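Local coordinates for protein aspartokinase (Synechocystis, PDB 3L76) that probably phosphorylates the beta-carboxyl group of L-aspartate with ATP, an early step of threonine and lysine synthesis, and binds lysine and threonine at pockets in its ACT domains, at residues A[76-81]-A[94-99]; A[263-268]-A[359-364]; A[448-453]-A[518-523]. All coordinates share one frame; numbering follows the deposited sequence.

Contact 1. Residues A[76-81]-A[94-99]; sequences VSIALL and SLTGAQ
I78 on helix 63-87 meets S94 on strand 92-96 in two ways, one apolar and one polar. The apolar part is the long branch of I78. Its CD1 reaches the backbone of the strand and lies 3.5 Å from L95 O. On the way it runs alongside the S94 side chain, with I78 CD1 3.7 Å from S94 CB and I78 CG1 3.9 Å from the same S94 CB. Two torsions explain this reach. Chi1 of 74° sets CG1 between the backbone N and the carbonyl carbon, and chi2 of 172° stretches the branch out, so that CD1 ends beside L95 O. The polar part is the S94 hydroxyl, whose OG sits 3.0 Å from I78 O. S94 OG also hydrogen-bonds to S82 OG and to E65 OE1 of the second subunit. This buried hydroxyl therefore stands where the helix, the strand and the subunit interface come together. With an alanine in place of I78 the CG1-CD1 branch is gone, which is likely to open a gap beside S94 CB and cost the helix most of its apolar hold on the strand. Further out, T96 OG1 is hydrogen-bonded to A134 O, and L95 forms backbone bonds with V132 and A134. These bonds tie strand 92-96 to the parallel strand 130-138 in the central sheet of the amino acid kinase fold. Helix segment 76-81 runs nearly antiparallel to strand segment 94-96, at 161°. I78 also touches V132 and A134 of strand 130-138, while L81 packs on helix 16-31 and strand 35-40.

Contact 2. Residues A[263-268]-A[359-364]; sequences GVEYDA and AIAGAG
E265 folds over A359 and A361 through its first torsion. Chi1 of -66° puts CG anti to the carbonyl carbon, and the chain then runs extended to its carboxylate. One carboxylate oxygen comes near each alanine methyl: E265 OE1 is 4.1 Å from A359 CB, and E265 OE2 is 4.0 Å from A361 CB. The two strands form an antiparallel pair in a ferredoxin-like ACT fold, beta-alpha-beta-beta-alpha-beta. Strand 263-267 lies beside the first strand of the ACT domain 358-416, where the last strand of that fold would be. It comes from some 90 residues earlier and so probably completes this domain, as in aspartokinases whose first ACT domain is inserted in the second. G263 with A361 and E265 with A359 are hydrogen-bonded pairs, each closed by two bonds. V264 with I360 is the non-hydrogen-bonded pair between them. Strand 348-361 is held on its other side, where I360 shares backbone bonds with V396. V264 is bonded through its backbone to S421. The face carrying V264 and I360 is apolar. V264 packs on L412 of helix 405-415 and on V418, and I360 packs on F416. The face carrying E265, A359 and A361 is more polar. There E265 OE1 forms a salt bridge with K395, which would help to fix the carboxylate above the alanines. The side chain of I360 is about 7 Å from a bound lysine, in what is probably an allosteric pocket. In the E265-A359 pair, E265 N bonds to A359 O at 2.9 Å, and V264 CG1 lies 3.8 Å from that same A359 O.

Contact 3. Residues A[448-453]-A[518-523]; sequences AIRHVP and DAAIVV
V522, A448 and R450 have the largest buried areas in the contact, on one face of a two-stranded antiparallel pairing. A448 and V522 form a hydrogen-bonded pair with two nearly straight bonds. A448 N gives its hydrogen to V522 O at 3.0 Å, with 173° at the hydrogen. V522 N returns a bond to A448 O. The valine CG1 lies between its own backbone N and carbonyl carbon, at a chi1 of 40°. From there it comes over the neighbouring strand, with V522 CG1 3.7 Å from A448 O and 4.2 Å from A448 CB. R450 is paired with A520. Its N-H bonds to A520 O at 2.8 Å, while the return bond from A520 N to R450 O is weak. R450 CB lies 4.2 Å from A520 CB. The chain then bends at chi2, and R450 NE passes obliquely at 4.4 Å from V522 CG1. The guanidinium finds its polar partners elsewhere: NH1 forms a salt bridge with D492 and bonds to H307 O. These are the first and last strands of an ACT domain, a beta-alpha-beta-beta-alpha-beta fold in which they lie side by side in the sheet. Strand 490-498 flanks the first strand on its other side, through backbone bonds of I449 with I493. On the face of I449 and I521, I521 packs on L509 of helix 499-512, and I449 touches F495. Just past R450, V452 lines the pocket of a bound threonine. Before strand 520-523 begins, D518 and A519 still lie against R450 and H451. The D518 side chain runs beside that of H451, pointing the same way, with ring and carboxylate planes 44° apart. D518 O sits at the edge of the ring.

The contacts follow one another along the chain, each closing before the next opens. Contact 1 belongs to the amino acid kinase part, where a helix packs on a strand of its mixed sheet next to the second subunit. Contacts 2 and 3 belong to the ACT part, and each pairs two antiparallel strands. Their centres are about 28 Å apart, with nearest atoms about 18 Å apart. Contact 1 is about 38 Å from contact 2 and about 55 Å from contact 3, centre to centre. Contacts 1 and 3 lie on opposite sides of the chain's centre. Contact 2 lies near a bound lysine and contact 3 beside a bound threonine, consistent with regulation by both amino acids.

Contact 1. Residues A[76-81]-A[94-99]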
ATOM      1  N   VAL A  76      -0.829  -6.379  -2.200  1.00 65.52           N
ATOM      2  CA  VAL A  76       0.344  -7.196  -2.544  1.00 82.30           C
ATOM      3  C   VAL A  76      -0.105  -8.612  -2.860  1.00 71.89           C
ATOM      4  O   VAL A  76       0.417  -9.258  -3.765  1.00 83.85           O
ATOM      5  CB  VAL A  76       1.530  -7.178  -1.500  1.00 72.71           C
ATOM      6  CG1 VAL A  76       1.474  -5.974  -0.576  1.00 42.31           C
ATOM      7  CG2 VAL A  76       1.643  -8.497  -0.728  1.00 41.08           C
ATOM      8  N   SER A  77      -1.118  -9.066  -2.139  1.00 54.41           N
ATOM      9  CA  SER A  77      -1.641 -10.419  -2.306  1.00 62.21           C
ATOM     10  C   SER A  77      -2.246 -10.710  -3.693  1.00 67.32           C
ATOM     11  O   SER A  77      -1.968 -11.751  -4.289  1.00 63.54           O
ATOM     12  CB  SER A  77      -2.661 -10.725  -1.198  1.00 65.65           C
ATOM     13  OG  SER A  77      -2.076 -10.591   0.090  1.00 76.72           O
ATOM     14  N   ILE A  78      -3.079  -9.809  -4.205  1.00 47.67           N
ATOM     15  CA  ILE A  78      -3.643 -10.011  -5.540  1.00 58.10           C
ATOM     16  C   ILE A  78      -2.585  -9.889  -6.649  1.00 67.59           C
ATOM     17  O   ILE A  78      -2.693 -10.538  -7.688  1.00 73.75           O
ATOM     18  CB  ILE A  78      -4.844  -9.074  -5.818  1.00 75.81           C
ATOM     19  CG1 ILE A  78      -4.379  -7.634  -6.053  1.00 77.11           C
ATOM     20  CG2 ILE A  78      -5.875  -9.158  -4.670  1.00 58.58           C
ATOM     21  CD1 ILE A  78      -5.498  -6.709  -6.525  1.00 70.08           C
ATOM     22  N   ALA A  79      -1.566  -9.063  -6.427  1.00 57.97           N
ATOM     23  CA  ALA A  79      -0.455  -8.980  -7.365  1.00 72.67           C
ATOM     24  C   ALA A  79       0.263 -10.327  -7.399  1.00 76.67           C
ATOM     25  O   ALA A  79       0.439 -10.925  -8.459  1.00 58.12           O
ATOM     26  CB  ALA A  79       0.508  -7.845  -6.980  1.00 55.24           C
ATOM     27  N   LEU A  80       0.650 -10.819  -6.226  1.00 65.88           N
ATOM     28  CA  LEU A  80       1.342 -12.098  -6.145  1.00 64.59           C
ATOM     29  C   LEU A  80       0.536 -13.200  -6.806  1.00 57.28           C
ATOM     30  O   LEU A  80       1.023 -13.891  -7.706  1.00 66.02           O
ATOM     31  CB  LEU A  80       1.680 -12.456  -4.694  1.00 56.55           C
ATOM     32  CG  LEU A  80       3.022 -11.863  -4.256  1.00 88.33           C
ATOM     33  CD1 LEU A  80       4.109 -12.213  -5.265  1.00 80.15           C
ATOM     34  CD2 LEU A  80       2.936 -10.361  -4.121  1.00101.17           C
ATOM     35  N   LEU A  81      -0.706 -13.347  -6.366  1.00 56.57           N
ATOM     36  CA  LEU A  81      -1.562 -14.425  -6.847  1.00 66.67           C
ATOM     37  C   LEU A  81      -1.756 -14.434  -8.365  1.00 70.83           C
ATOM     38  O   LEU A  81      -1.745 -15.498  -8.991  1.00 73.19           O
ATOM     39  CB  LEU A  81      -2.925 -14.381  -6.155  1.00 70.34           C
ATOM     40  CG  LEU A  81      -3.888 -15.495  -6.593  1.00 67.07           C
ATOM     41  CD1 LEU A  81      -3.311 -16.859  -6.257  1.00 61.92           C
ATOM     42  CD2 LEU A  81      -5.259 -15.325  -5.972  1.00 69.46           C
ATOM     43  N   SER A  94      -5.298  -8.275 -12.012  1.00 69.91           N
ATOM     44  CA  SER A  94      -5.614  -7.659 -10.730  1.00 63.33           C
ATOM     45  C   SER A  94      -6.358  -6.345 -10.892  1.00 77.23           C
ATOM     46  O   SER A  94      -5.839  -5.409 -11.489  1.00 69.56           O
ATOM     47  CB  SER A  94      -4.346  -7.428  -9.916  1.00 55.69           C
ATOM     48  OG  SER A  94      -3.620  -8.635  -9.778  1.00 92.34           O
ATOM     49  N   LEU A  95      -7.575  -6.286 -10.355  1.00 78.30           N
ATOM     50  CA  LEU A  95      -8.351  -5.049 -10.317  1.00 63.78           C
ATOM     51  C   LEU A  95      -8.362  -4.443  -8.904  1.00 66.92           C
ATOM     52  O   LEU A  95      -8.266  -5.159  -7.905  1.00 52.99           O
ATOM     53  CB  LEU A  95      -9.775  -5.279 -10.818  1.00 50.55           C
ATOM     54  CG  LEU A  95      -9.934  -5.568 -12.304  1.00 65.47           C
ATOM     55  CD1 LEU A  95     -11.410  -5.557 -12.678  1.00 59.50           C
ATOM     56  CD2 LEU A  95      -9.152  -4.546 -13.125  1.00 53.93           C
ATOM     57  N   THR A  96      -8.492  -3.120  -8.838  1.00 66.09           N
ATOM     58  CA  THR A  96      -8.331  -2.377  -7.594  1.00 79.92           C
ATOM     59  C   THR A  96      -9.258  -1.161  -7.577  1.00 76.84           C
ATOM     60  O   THR A  96      -9.678  -0.675  -8.632  1.00 51.52           O
ATOM     61  CB  THR A  96      -6.866  -1.899  -7.430  1.00 62.22           C
ATOM     62  OG1 THR A  96      -6.297  -2.441  -6.234  1.00 54.43           O
ATOM     63  CG2 THR A  96      -6.787  -0.381  -7.392  1.00 60.77           C
ATOM     64  N   GLY A  97      -9.585  -0.687  -6.376  1.00 61.83           N
ATOM     65  CA  GLY A  97     -10.329   0.551  -6.200  1.00 42.72           C
ATOM     66  C   GLY A  97     -11.486   0.769  -7.158  1.00 56.25           C
ATOM     67  O   GLY A  97     -12.337  -0.098  -7.321  1.00 54.33           O
ATOM     68  N   ALA A  98     -11.512   1.931  -7.802  1.00 63.22           N
ATOM     69  CA  ALA A  98     -12.660   2.342  -8.617  1.00 64.57           C
ATOM     70  C   ALA A  98     -12.981   1.417  -9.794  1.00 67.09           C
ATOM     71  O   ALA A  98     -14.026   1.557 -10.433  1.00 78.04           O
ATOM     72  CB  ALA A  98     -12.480   3.775  -9.104  1.00 67.85           C
ATOM     73  N   GLN A  99     -12.089   0.478 -10.080  1.00 58.69           N
ATOM     74  CA  GLN A  99     -12.324  -0.479 -11.152  1.00 72.24           C
ATOM     75  C   GLN A  99     -13.288  -1.572 -10.708  1.00 72.45           C
ATOM     76  O   GLN A  99     -13.900  -2.249 -11.536  1.00 67.65           O
ATOM     77  CB  GLN A  99     -11.003  -1.093 -11.613  1.00 79.94           C
ATOM     78  CG  GLN A  99     -10.031  -0.091 -12.227  1.00 67.29           C
ATOM     79  CD  GLN A  99      -8.647  -0.682 -12.462  1.00 88.01           C
ATOM     80  OE1 GLN A  99      -8.063  -1.319 -11.576  1.00 62.54           O
ATOM     81  NE2 GLN A  99      -8.106  -0.457 -13.660  1.00105.08           N
TER

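Contact 2. Residues A[263-268]-A[359-364]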
ATOM      1  N   GLY A 263     -33.546  -5.641   9.889  1.00 43.85           N
ATOM      2  CA  GLY A 263     -34.989  -5.673   9.757  1.00 28.00           C
ATOM      3  C   GLY A 263     -35.795  -5.489  11.019  1.00 44.03           C
ATOM      4  O   GLY A 263     -35.293  -5.655  12.117  1.00 29.61           O
ATOM      5  N   VAL A 264     -37.060  -5.121  10.843  1.00 43.77           N
ATOM      6  CA  VAL A 264     -38.016  -5.006  11.939  1.00 25.97           C
ATOM      7  C   VAL A 264     -39.060  -6.099  11.767  1.00 38.36           C
ATOM      8  O   VAL A 264     -39.480  -6.387  10.639  1.00 43.45           O
ATOM      9  CB  VAL A 264     -38.781  -3.637  11.949  1.00 28.76           C
ATOM     10  CG1 VAL A 264     -39.891  -3.682  12.958  1.00 45.66           C
ATOM     11  CG2 VAL A 264     -37.876  -2.494  12.295  1.00 35.38           C
ATOM     12  N   GLU A 265     -39.496  -6.696  12.878  1.00 30.21           N
ATOM     13  CA  GLU A 265     -40.493  -7.766  12.825  1.00 27.54           C
ATOM     14  C   GLU A 265     -41.684  -7.535  13.748  1.00 36.19           C
ATOM     15  O   GLU A 265     -41.536  -6.941  14.812  1.00 32.77           O
ATOM     16  CB  GLU A 265     -39.833  -9.099  13.119  1.00  8.40           C
ATOM     17  CG  GLU A 265     -38.854  -9.495  12.050  1.00 33.20           C
ATOM     18  CD  GLU A 265     -37.969 -10.648  12.446  1.00 27.45           C
ATOM     19  OE1 GLU A 265     -38.112 -11.143  13.569  1.00 37.66           O
ATOM     20  OE2 GLU A 265     -37.113 -11.058  11.636  1.00 47.82           O
ATOM     21  N   TYR A 266     -42.865  -7.997  13.330  1.00 29.58           N
ATOM     22  CA  TYR A 266     -44.091  -7.803  14.097  1.00 29.66           C
ATOM     23  C   TYR A 266     -44.996  -9.010  13.958  1.00 36.41           C
ATOM     24  O   TYR A 266     -45.268  -9.432  12.851  1.00 46.44           O
ATOM     25  CB  TYR A 266     -44.830  -6.541  13.645  1.00 29.66           C
ATOM     26  CG  TYR A 266     -46.288  -6.447  14.083  1.00 40.37           C
ATOM     27  CD1 TYR A 266     -46.658  -6.516  15.424  1.00 40.56           C
ATOM     28  CD2 TYR A 266     -47.286  -6.259  13.149  1.00 45.17           C
ATOM     29  CE1 TYR A 266     -47.996  -6.406  15.813  1.00 33.57           C
ATOM     30  CE2 TYR A 266     -48.605  -6.153  13.523  1.00 35.81           C
ATOM     31  CZ  TYR A 266     -48.956  -6.227  14.847  1.00 46.74           C
ATOM     32  OH  TYR A 266     -50.281  -6.126  15.197  1.00 56.42           O
ATOM     33  N   ASP A 267     -45.463  -9.545  15.088  1.00 32.93           N
ATOM     34  CA  ASP A 267     -46.328 -10.729  15.108  1.00 22.56           C
ATOM     35  C   ASP A 267     -47.467 -10.543  16.099  1.00 33.03           C
ATOM     36  O   ASP A 267     -47.266 -10.533  17.319  1.00 40.01           O
ATOM     37  CB  ASP A 267     -45.521 -11.976  15.465  1.00 33.22           C
ATOM     38  CG  ASP A 267     -46.355 -13.238  15.486  1.00 36.67           C
ATOM     39  OD1 ASP A 267     -47.587 -13.174  15.270  1.00 35.91           O
ATOM     40  OD2 ASP A 267     -45.757 -14.300  15.730  1.00 38.02           O
ATOM     41  N   ALA A 268     -48.671 -10.401  15.575  1.00 30.51           N
ATOM     42  CA  ALA A 268     -49.823 -10.119  16.427  1.00 39.29           C
ATOM     43  C   ALA A 268     -50.504 -11.397  16.938  1.00 36.71           C
ATOM     44  O   ALA A 268     -51.302 -11.360  17.878  1.00 37.91           O
ATOM     45  CB  ALA A 268     -50.820  -9.225  15.694  1.00 26.29           C
ATOM     46  N   ALA A 359     -39.678  -7.056  17.101  1.00 20.97           N
ATOM     47  CA  ALA A 359     -38.245  -7.316  17.190  1.00 29.48           C
ATOM     48  C   ALA A 359     -37.444  -6.468  16.229  1.00 33.72           C
ATOM     49  O   ALA A 359     -37.949  -6.009  15.189  1.00 38.13           O
ATOM     50  CB  ALA A 359     -37.972  -8.770  16.932  1.00  5.93           C
ATOM     51  N   ILE A 360     -36.186  -6.263  16.584  1.00 30.16           N
ATOM     52  CA  ILE A 360     -35.205  -5.799  15.616  1.00 26.64           C
ATOM     53  C   ILE A 360     -34.257  -6.957  15.401  1.00 31.51           C
ATOM     54  O   ILE A 360     -33.938  -7.699  16.331  1.00 24.39           O
ATOM     55  CB  ILE A 360     -34.465  -4.551  16.091  1.00 35.38           C
ATOM     56  CG1 ILE A 360     -33.687  -4.850  17.389  1.00 28.39           C
ATOM     57  CG2 ILE A 360     -35.454  -3.402  16.263  1.00 22.40           C
ATOM     58  CD1 ILE A 360     -32.886  -3.660  17.900  1.00 34.60           C
ATOM     59  N   ALA A 361     -33.830  -7.138  14.162  1.00 34.06           N
ATOM     60  CA  ALA A 361     -32.993  -8.274  13.824  1.00 36.21           C
ATOM     61  C   ALA A 361     -31.824  -7.782  12.991  1.00 31.05           C
ATOM     62  O   ALA A 361     -31.976  -6.863  12.193  1.00 38.91           O
ATOM     63  CB  ALA A 361     -33.812  -9.293  13.071  1.00 24.07           C
ATOM     64  N   GLY A 362     -30.657  -8.382  13.180  1.00 32.17           N
ATOM     65  CA  GLY A 362     -29.479  -7.932  12.463  1.00 28.40           C
ATOM     66  C   GLY A 362     -28.157  -8.474  12.944  1.00 38.70           C
ATOM     67  O   GLY A 362     -27.847  -8.432  14.146  1.00 31.36           O
ATOM     68  N   ALA A 363     -27.377  -8.982  11.990  1.00 27.38           N
ATOM     69  CA  ALA A 363     -26.035  -9.475  12.266  1.00 36.80           C
ATOM     70  C   ALA A 363     -25.130  -8.394  12.875  1.00 24.25           C
ATOM     71  O   ALA A 363     -24.276  -8.676  13.711  1.00 36.97           O
ATOM     72  CB  ALA A 363     -25.432 -10.031  11.011  1.00 33.41           C
ATOM     73  N   GLY A 364     -25.361  -7.153  12.470  1.00 22.35           N
ATOM     74  CA  GLY A 364     -24.538  -6.034  12.880  1.00 40.53           C
ATOM     75  C   GLY A 364     -24.627  -5.659  14.342  1.00 52.87           C
ATOM     76  O   GLY A 364     -23.981  -4.704  14.773  1.00 42.16           O
TER

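Contact 3. Residues A[448-453]-A[518-523]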
ATOM      1  N   ALA A 448     -28.271  -8.402  37.374  1.00 42.41           N
ATOM      2  CA  ALA A 448     -29.689  -8.142  37.439  1.00 44.32           C
ATOM      3  C   ALA A 448     -29.945  -6.861  38.173  1.00 36.81           C
ATOM      4  O   ALA A 448     -29.307  -6.552  39.177  1.00 39.94           O
ATOM      5  CB  ALA A 448     -30.430  -9.284  38.103  1.00 38.66           C
ATOM      6  N   ILE A 449     -30.894  -6.105  37.658  1.00 35.97           N
ATOM      7  CA  ILE A 449     -31.327  -4.938  38.361  1.00 30.96           C
ATOM      8  C   ILE A 449     -32.765  -5.141  38.869  1.00 41.58           C
ATOM      9  O   ILE A 449     -33.724  -5.176  38.107  1.00 50.94           O
ATOM     10  CB  ILE A 449     -31.004  -3.639  37.554  1.00 39.75           C
ATOM     11  CG1 ILE A 449     -32.137  -2.650  37.610  1.00 23.69           C
ATOM     12  CG2 ILE A 449     -30.546  -3.951  36.122  1.00 39.54           C
ATOM     13  CD1 ILE A 449     -32.233  -1.952  38.947  1.00 67.26           C
ATOM     14  N   ARG A 450     -32.881  -5.341  40.180  1.00 49.74           N
ATOM     15  CA  ARG A 450     -34.161  -5.622  40.833  1.00 37.94           C
ATOM     16  C   ARG A 450     -35.069  -4.390  40.863  1.00 45.05           C
ATOM     17  O   ARG A 450     -34.619  -3.286  41.155  1.00 45.08           O
ATOM     18  CB  ARG A 450     -33.943  -6.096  42.278  1.00 27.54           C
ATOM     19  CG  ARG A 450     -33.125  -7.377  42.483  1.00 24.64           C
ATOM     20  CD  ARG A 450     -33.946  -8.617  42.282  1.00 33.98           C
ATOM     21  NE  ARG A 450     -33.215  -9.818  42.664  1.00 38.61           N
ATOM     22  CZ  ARG A 450     -33.656 -11.051  42.430  1.00 53.60           C
ATOM     23  NH1 ARG A 450     -34.815 -11.227  41.813  1.00 34.78           N
ATOM     24  NH2 ARG A 450     -32.944 -12.107  42.800  1.00 44.86           N
ATOM     25  N   HIS A 451     -36.345  -4.588  40.548  1.00 36.37           N
ATOM     26  CA  HIS A 451     -37.367  -3.569  40.779  1.00 51.06           C
ATOM     27  C   HIS A 451     -37.287  -2.321  39.911  1.00 41.93           C
ATOM     28  O   HIS A 451     -37.337  -1.205  40.423  1.00 40.83           O
ATOM     29  CB  HIS A 451     -37.407  -3.166  42.257  1.00 40.53           C
ATOM     30  CG  HIS A 451     -37.945  -4.237  43.148  1.00 58.08           C
ATOM     31  ND1 HIS A 451     -38.851  -5.176  42.708  1.00 80.37           N
ATOM     32  CD2 HIS A 451     -37.710  -4.523  44.446  1.00 75.76           C
ATOM     33  CE1 HIS A 451     -39.152  -5.992  43.699  1.00 40.71           C
ATOM     34  NE2 HIS A 451     -38.474  -5.616  44.765  1.00 48.98           N
ATOM     35  N   VAL A 452     -37.200  -2.509  38.602  1.00 37.98           N
ATOM     36  CA  VAL A 452     -37.232  -1.380  37.686  1.00 37.79           C
ATOM     37  C   VAL A 452     -38.681  -0.970  37.543  1.00 40.89           C
ATOM     38  O   VAL A 452     -39.540  -1.813  37.260  1.00 38.23           O
ATOM     39  CB  VAL A 452     -36.629  -1.748  36.294  1.00 48.07           C
ATOM     40  CG1 VAL A 452     -36.756  -0.592  35.317  1.00 35.23           C
ATOM     41  CG2 VAL A 452     -35.175  -2.159  36.420  1.00 27.28           C
ATOM     42  N   PRO A 453     -38.968   0.320  37.767  1.00 33.94           N
ATOM     43  CA  PRO A 453     -40.329   0.840  37.576  1.00 32.69           C
ATOM     44  C   PRO A 453     -40.865   0.453  36.201  1.00 43.49           C
ATOM     45  O   PRO A 453     -40.212   0.715  35.185  1.00 42.71           O
ATOM     46  CB  PRO A 453     -40.139   2.362  37.658  1.00 27.29           C
ATOM     47  CG  PRO A 453     -38.916   2.547  38.500  1.00 26.35           C
ATOM     48  CD  PRO A 453     -38.017   1.377  38.152  1.00 42.35           C
ATOM     49  N   ASP A 518     -36.666   0.113  46.623  1.00 48.56           N
ATOM     50  CA  ASP A 518     -36.220  -1.284  46.655  1.00 44.91           C
ATOM     51  C   ASP A 518     -35.435  -1.759  45.433  1.00 45.60           C
ATOM     52  O   ASP A 518     -35.260  -2.961  45.246  1.00 56.34           O
ATOM     53  CB  ASP A 518     -37.407  -2.227  46.868  1.00 69.55           C
ATOM     54  CG  ASP A 518     -38.004  -2.118  48.252  1.00 77.29           C
ATOM     55  OD1 ASP A 518     -39.202  -2.437  48.396  1.00 87.34           O
ATOM     56  OD2 ASP A 518     -37.282  -1.716  49.189  1.00 66.01           O
ATOM     57  N   ALA A 519     -34.973  -0.840  44.592  1.00 35.98           N
ATOM     58  CA  ALA A 519     -34.142  -1.234  43.470  1.00 45.51           C
ATOM     59  C   ALA A 519     -32.810  -1.762  43.992  1.00 40.48           C
ATOM     60  O   ALA A 519     -32.420  -1.482  45.112  1.00 56.44           O
ATOM     61  CB  ALA A 519     -33.936  -0.070  42.516  1.00 51.80           C
ATOM     62  N   ALA A 520     -32.109  -2.533  43.180  1.00 54.01           N
ATOM     63  CA  ALA A 520     -30.852  -3.111  43.617  1.00 57.07           C
ATOM     64  C   ALA A 520     -30.107  -3.701  42.440  1.00 49.74           C
ATOM     65  O   ALA A 520     -30.721  -4.083  41.445  1.00 51.17           O
ATOM     66  CB  ALA A 520     -31.104  -4.175  44.664  1.00 39.08           C
ATOM     67  N   ILE A 521     -28.784  -3.777  42.559  1.00 34.93           N
ATOM     68  CA  ILE A 521     -27.953  -4.374  41.523  1.00 47.20           C
ATOM     69  C   ILE A 521     -27.198  -5.537  42.113  1.00 47.07           C
ATOM     70  O   ILE A 521     -26.526  -5.389  43.122  1.00 61.20           O
ATOM     71  CB  ILE A 521     -26.944  -3.374  40.929  1.00 47.55           C
ATOM     72  CG1 ILE A 521     -27.673  -2.280  40.167  1.00 55.58           C
ATOM     73  CG2 ILE A 521     -25.971  -4.081  39.982  1.00 49.66           C
ATOM     74  CD1 ILE A 521     -26.751  -1.292  39.573  1.00 77.30           C
ATOM     75  N   VAL A 522     -27.317  -6.696  41.480  1.00 46.60           N
ATOM     76  CA  VAL A 522     -26.623  -7.879  41.939  1.00 54.13           C
ATOM     77  C   VAL A 522     -25.934  -8.568  40.772  1.00 54.03           C
ATOM     78  O   VAL A 522     -26.555  -8.855  39.755  1.00 40.57           O
ATOM     79  CB  VAL A 522     -27.574  -8.855  42.675  1.00 51.19           C
ATOM     80  CG1 VAL A 522     -28.931  -8.935  41.978  1.00 38.91           C
ATOM     81  CG2 VAL A 522     -26.933 -10.233  42.790  1.00 54.70           C
ATOM     82  N   VAL A 523     -24.639  -8.817  40.919  1.00 49.10           N
ATOM     83  CA  VAL A 523     -23.902  -9.524  39.886  1.00 68.43           C
ATOM     84  C   VAL A 523     -23.526 -10.937  40.310  1.00 60.38           C
ATOM     85  O   VAL A 523     -23.240 -11.191  41.471  1.00 76.96           O
ATOM     86  CB  VAL A 523     -22.673  -8.727  39.396  1.00 61.65           C
ATOM     87  CG1 VAL A 523     -22.487  -7.487  40.222  1.00 41.93           C
ATOM     88  CG2 VAL A 523     -21.433  -9.588  39.385  1.00 44.83           C
TER